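Long-range contact in phosphatidylglycerophosphatase B (PDB 6FMX), which dephosphorylates phosphatidylglycerophosphate to phosphatidylglycerol and also acts as an undecaprenyl pyrophosphate phosphatase in the cell membrane: residues H140-Y153 and V169-G181. Numbering follows the deposited sequence.
With WO4 (tungstate(VI)ion), chain G.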
loop_
_atom_site.group_PDB
_atom_site.type_symbol
_atom_site.label_atom_id
_atom_site.label_comp_id
_atom_site.label_asym_id
_atom_site.label_seq_id
_atom_site.Cartn_x
_atom_site.Cartn_y
_atom_site.Cartn_z
ATOM N N HIS A 140 2.014 -4.953 -3.203
ATOM C CA HIS A 140 0.589 -4.801 -2.898
ATOM C C HIS A 140 0.386 -3.900 -1.689
ATOM O O HIS A 140 -0.519 -3.055 -1.674
ATOM C CB HIS A 140 -0.066 -6.166 -2.651
ATOM C CG HIS A 140 -0.499 -6.889 -3.893
ATOM N ND1 HIS A 140 0.373 -7.244 -4.902
ATOM C CD2 HIS A 140 -1.709 -7.380 -4.257
ATOM C CE1 HIS A 140 -0.284 -7.899 -5.841
ATOM N NE2 HIS A 140 -1.549 -8.000 -5.473
ATOM N N SER A 141 1.216 -4.067 -0.657
ATOM C CA SER A 141 1.090 -3.246 0.537
ATOM C C SER A 141 1.487 -1.809 0.258
ATOM O O SER A 141 0.861 -0.862 0.746
ATOM C CB SER A 141 1.945 -3.837 1.661
ATOM O OG SER A 141 1.716 -5.235 1.772
ATOM N N MET A 142 2.550 -1.629 -0.543
ATOM C CA MET A 142 2.994 -0.296 -0.922
ATOM C C MET A 142 1.960 0.406 -1.796
ATOM O O MET A 142 1.713 1.607 -1.631
ATOM C CB MET A 142 4.330 -0.396 -1.649
ATOM C CG MET A 142 5.067 0.919 -1.806
ATOM S SD MET A 142 6.842 0.628 -1.905
ATOM C CE MET A 142 7.356 2.131 -2.746
ATOM N N ASN A 143 1.366 -0.326 -2.748
ATOM C CA ASN A 143 0.270 0.214 -3.555
ATOM C C ASN A 143 -0.898 0.645 -2.677
ATOM O O ASN A 143 -1.458 1.736 -2.857
ATOM C CB ASN A 143 -0.232 -0.836 -4.554
ATOM C CG ASN A 143 0.768 -1.178 -5.637
ATOM O OD1 ASN A 143 1.798 -0.532 -5.789
ATOM N ND2 ASN A 143 0.455 -2.225 -6.405
ATOM N N ALA A 144 -1.313 -0.221 -1.745
ATOM C CA ALA A 144 -2.539 0.048 -0.996
ATOM C C ALA A 144 -2.334 1.179 0.005
ATOM O O ALA A 144 -3.225 2.010 0.214
ATOM C CB ALA A 144 -3.025 -1.219 -0.285
ATOM N N ALA A 145 -1.168 1.215 0.655
ATOM C CA ALA A 145 -0.925 2.245 1.653
ATOM C C ALA A 145 -0.743 3.616 1.023
ATOM O O ALA A 145 -0.899 4.626 1.709
ATOM C CB ALA A 145 0.296 1.889 2.502
ATOM N N CYS A 146 -0.403 3.672 -0.257
ATOM C CA CYS A 146 -0.352 4.924 -0.998
ATOM C C CYS A 146 -1.712 5.280 -1.589
ATOM O O CYS A 146 -2.282 6.316 -1.251
ATOM C CB CYS A 146 0.701 4.828 -2.105
ATOM S SG CYS A 146 0.757 6.251 -3.219
ATOM N N VAL A 147 -2.268 4.401 -2.427
ATOM C CA VAL A 147 -3.389 4.790 -3.277
ATOM C C VAL A 147 -4.667 5.006 -2.469
ATOM O O VAL A 147 -5.418 5.954 -2.730
ATOM C CB VAL A 147 -3.588 3.746 -4.391
ATOM C CG1 VAL A 147 -4.835 4.067 -5.202
ATOM C CG2 VAL A 147 -2.377 3.714 -5.301
ATOM N N TYR A 148 -4.967 4.132 -1.500
ATOM C CA TYR A 148 -6.261 4.297 -0.838
ATOM C C TYR A 148 -6.309 5.554 0.037
ATOM O O TYR A 148 -7.324 6.264 0.002
ATOM C CB TYR A 148 -6.647 3.031 -0.054
ATOM C CG TYR A 148 -7.086 1.926 -0.988
ATOM C CD1 TYR A 148 -8.279 2.026 -1.695
ATOM C CD2 TYR A 148 -6.285 0.828 -1.213
ATOM C CE1 TYR A 148 -8.671 1.035 -2.577
ATOM C CE2 TYR A 148 -6.663 -0.166 -2.095
ATOM C CZ TYR A 148 -7.853 -0.057 -2.770
ATOM O OH TYR A 148 -8.221 -1.050 -3.643
ATOM N N PRO A 149 -5.274 5.884 0.824
ATOM C CA PRO A 149 -5.291 7.200 1.491
ATOM C C PRO A 149 -5.300 8.373 0.524
ATOM O O PRO A 149 -5.927 9.404 0.816
ATOM C CB PRO A 149 -4.019 7.180 2.346
ATOM C CG PRO A 149 -3.740 5.734 2.567
ATOM C CD PRO A 149 -4.164 5.037 1.311
ATOM N N VAL A 150 -4.625 8.247 -0.623
ATOM C CA VAL A 150 -4.646 9.311 -1.623
ATOM C C VAL A 150 -6.053 9.486 -2.181
ATOM O O VAL A 150 -6.556 10.608 -2.306
ATOM C CB VAL A 150 -3.630 9.015 -2.740
ATOM C CG1 VAL A 150 -3.926 9.848 -3.968
ATOM C CG2 VAL A 150 -2.228 9.296 -2.256
ATOM N N ILE A 151 -6.698 8.374 -2.547
ATOM C CA ILE A 151 -8.080 8.442 -3.017
ATOM C C ILE A 151 -8.957 9.110 -1.971
ATOM O O ILE A 151 -9.765 9.996 -2.281
ATOM C CB ILE A 151 -8.596 7.035 -3.371
ATOM C CG1 ILE A 151 -7.990 6.554 -4.688
ATOM C CG2 ILE A 151 -10.130 7.025 -3.417
ATOM C CD1 ILE A 151 -8.265 5.065 -4.986
ATOM N N ALA A 152 -8.807 8.695 -0.710
ATOM C CA ALA A 152 -9.561 9.308 0.377
ATOM C C ALA A 152 -9.338 10.814 0.423
ATOM O O ALA A 152 -10.291 11.584 0.589
ATOM C CB ALA A 152 -9.167 8.676 1.712
ATOM N N TYR A 153 -8.082 11.248 0.281
ATOM C CA TYR A 153 -7.792 12.676 0.351
ATOM C C TYR A 153 -8.511 13.434 -0.756
ATOM O O TYR A 153 -9.153 14.460 -0.500
ATOM C CB TYR A 153 -6.282 12.925 0.272
ATOM C CG TYR A 153 -5.958 14.395 0.077
ATOM C CD1 TYR A 153 -6.056 15.281 1.135
ATOM C CD2 TYR A 153 -5.556 14.890 -1.158
ATOM C CE1 TYR A 153 -5.772 16.635 0.975
ATOM C CE2 TYR A 153 -5.270 16.238 -1.332
ATOM C CZ TYR A 153 -5.385 17.101 -0.260
ATOM O OH TYR A 153 -5.107 18.432 -0.423
ATOM N N VAL A 169 -14.060 8.057 5.829
ATOM C CA VAL A 169 -13.441 7.783 4.538
ATOM C C VAL A 169 -12.002 7.328 4.738
ATOM O O VAL A 169 -11.547 6.351 4.125
ATOM C CB VAL A 169 -13.540 9.022 3.629
ATOM C CG1 VAL A 169 -12.794 8.795 2.324
ATOM C CG2 VAL A 169 -15.023 9.361 3.371
ATOM N N TYR A 170 -11.281 7.993 5.637
ATOM C CA TYR A 170 -9.889 7.634 5.880
ATOM C C TYR A 170 -9.781 6.311 6.628
ATOM O O TYR A 170 -8.837 5.539 6.410
ATOM C CB TYR A 170 -9.203 8.746 6.660
ATOM C CG TYR A 170 -8.704 9.891 5.808
ATOM C CD1 TYR A 170 -7.603 9.738 4.979
ATOM C CD2 TYR A 170 -9.320 11.138 5.857
ATOM C CE1 TYR A 170 -7.127 10.796 4.210
ATOM C CE2 TYR A 170 -8.850 12.196 5.099
ATOM C CZ TYR A 170 -7.753 12.020 4.279
ATOM O OH TYR A 170 -7.293 13.075 3.524
ATOM N N ILE A 171 -10.729 6.041 7.527
ATOM C CA ILE A 171 -10.740 4.758 8.221
ATOM C C ILE A 171 -10.939 3.625 7.226
ATOM O O ILE A 171 -10.261 2.594 7.294
ATOM C CB ILE A 171 -11.815 4.750 9.324
ATOM C CG1 ILE A 171 -11.314 5.527 10.540
ATOM C CG2 ILE A 171 -12.156 3.321 9.731
ATOM C CD1 ILE A 171 -12.393 5.757 11.597
ATOM N N ILE A 172 -11.842 3.814 6.261
ATOM C CA ILE A 172 -12.056 2.801 5.231
ATOM C C ILE A 172 -10.776 2.571 4.437
ATOM O O ILE A 172 -10.391 1.429 4.169
ATOM C CB ILE A 172 -13.224 3.206 4.314
ATOM C CG1 ILE A 172 -14.543 3.123 5.076
ATOM C CG2 ILE A 172 -13.283 2.284 3.101
ATOM C CD1 ILE A 172 -15.731 3.648 4.291
ATOM N N ALA A 173 -10.091 3.654 4.059
ATOM C CA ALA A 173 -8.830 3.508 3.340
ATOM C C ALA A 173 -7.801 2.756 4.177
ATOM O O ALA A 173 -7.073 1.899 3.659
ATOM C CB ALA A 173 -8.300 4.882 2.925
ATOM N N GLY A 174 -7.742 3.048 5.477
ATOM C CA GLY A 174 -6.804 2.354 6.344
ATOM C C GLY A 174 -7.157 0.887 6.531
ATOM O O GLY A 174 -6.282 0.021 6.531
ATOM N N VAL A 175 -8.449 0.590 6.696
ATOM C CA VAL A 175 -8.873 -0.803 6.833
ATOM C C VAL A 175 -8.523 -1.588 5.576
ATOM O O VAL A 175 -8.031 -2.722 5.651
ATOM C CB VAL A 175 -10.382 -0.888 7.136
ATOM C CG1 VAL A 175 -10.845 -2.343 7.071
ATOM C CG2 VAL A 175 -10.701 -0.291 8.492
ATOM N N ILE A 176 -8.783 -1.007 4.402
ATOM C CA ILE A 176 -8.498 -1.699 3.147
ATOM C C ILE A 176 -7.003 -1.993 3.031
ATOM O O ILE A 176 -6.593 -3.120 2.728
ATOM C CB ILE A 176 -8.996 -0.876 1.947
ATOM C CG1 ILE A 176 -10.521 -0.852 1.894
ATOM C CG2 ILE A 176 -8.460 -1.453 0.655
ATOM C CD1 ILE A 176 -11.045 0.029 0.760
ATOM N N ALA A 177 -6.171 -0.982 3.275
ATOM C CA ALA A 177 -4.726 -1.172 3.152
ATOM C C ALA A 177 -4.225 -2.224 4.135
ATOM O O ALA A 177 -3.422 -3.092 3.773
ATOM C CB ALA A 177 -3.987 0.157 3.362
ATOM N N VAL A 178 -4.687 -2.160 5.387
ATOM C CA VAL A 178 -4.276 -3.143 6.383
ATOM C C VAL A 178 -4.681 -4.544 5.942
ATOM O O VAL A 178 -3.896 -5.498 6.045
ATOM C CB VAL A 178 -4.865 -2.783 7.762
ATOM C CG1 VAL A 178 -4.680 -3.937 8.741
ATOM C CG2 VAL A 178 -4.200 -1.531 8.289
ATOM N N LEU A 179 -5.906 -4.686 5.428
ATOM C CA LEU A 179 -6.382 -5.995 4.988
ATOM C C LEU A 179 -5.560 -6.517 3.817
ATOM O O LEU A 179 -5.246 -7.709 3.754
ATOM C CB LEU A 179 -7.862 -5.919 4.607
ATOM C CG LEU A 179 -8.842 -5.846 5.780
ATOM C CD1 LEU A 179 -10.248 -5.624 5.292
ATOM C CD2 LEU A 179 -8.765 -7.090 6.649
ATOM N N VAL A 180 -5.212 -5.640 2.870
ATOM C CA VAL A 180 -4.352 -6.065 1.770
ATOM C C VAL A 180 -3.028 -6.580 2.314
ATOM O O VAL A 180 -2.561 -7.664 1.936
ATOM C CB VAL A 180 -4.150 -4.909 0.770
ATOM C CG1 VAL A 180 -2.914 -5.164 -0.092
ATOM C CG2 VAL A 180 -5.376 -4.746 -0.092
ATOM N N GLY A 181 -2.407 -5.825 3.224
ATOM C CA GLY A 181 -1.158 -6.282 3.816
ATOM C C GLY A 181 -1.303 -7.604 4.551
ATOM O O GLY A 181 -0.462 -8.495 4.423
HETATM W W WO4 G . 4.014 -8.243 -4.245
HETATM O O1 WO4 G . 4.031 -10.280 -4.274
HETATM O O2 WO4 G . 5.884 -7.497 -3.987
HETATM O O3 WO4 G . 3.409 -7.567 -6.069
HETATM O O4 WO4 G . 2.869 -7.666 -2.702
#
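Y148 reaches from helix 139-158 over to I176 and A173 of helix 166-186. Its CB rests on A173 CB at 3.9 Å. A chi1 of -74° sets CG opposite the carbonyl carbon and turns the ring towards the 140 end of its helix, where it presents one face to I176, whose CG2 makes a CH-pi contact 3.6 Å from the ring centroid, nearest to CE2. A144 CB of the preceding turn sits at the ring edge, in plane, and at the tip OH is hydrogen-bonded to L71 O.

Alanines let the two backbones come close: A144 meets A177 with their CA atoms 4.8 Å apart, and A173 lies against the Y148 backbone, CA to CA 5.0 Å. This is alanine-lined packing of two antiparallel transmembrane helices of the PAP2 fold, with axes 8.4 Å apart and 173° between their directions. A173 CB comes within 3.4 Å of Y148 O, beside the kink at P149, whose N lacks a helical bond.

At the 153 end, A152 CB lies over the Y170 ring face, while Y170 OH lies against Y153 CA and CB, at the edge of the Y153 ring; Y153 OH is hydrogen-bonded to D213. At the other end V180 CG1 packs against H140 O, next to the tungstate pocket. H140, the probable proton donor, binds tungstate through its backbone N (2.9 Å to O4, 163° at the hydrogen) and less directly through ND1 to O3.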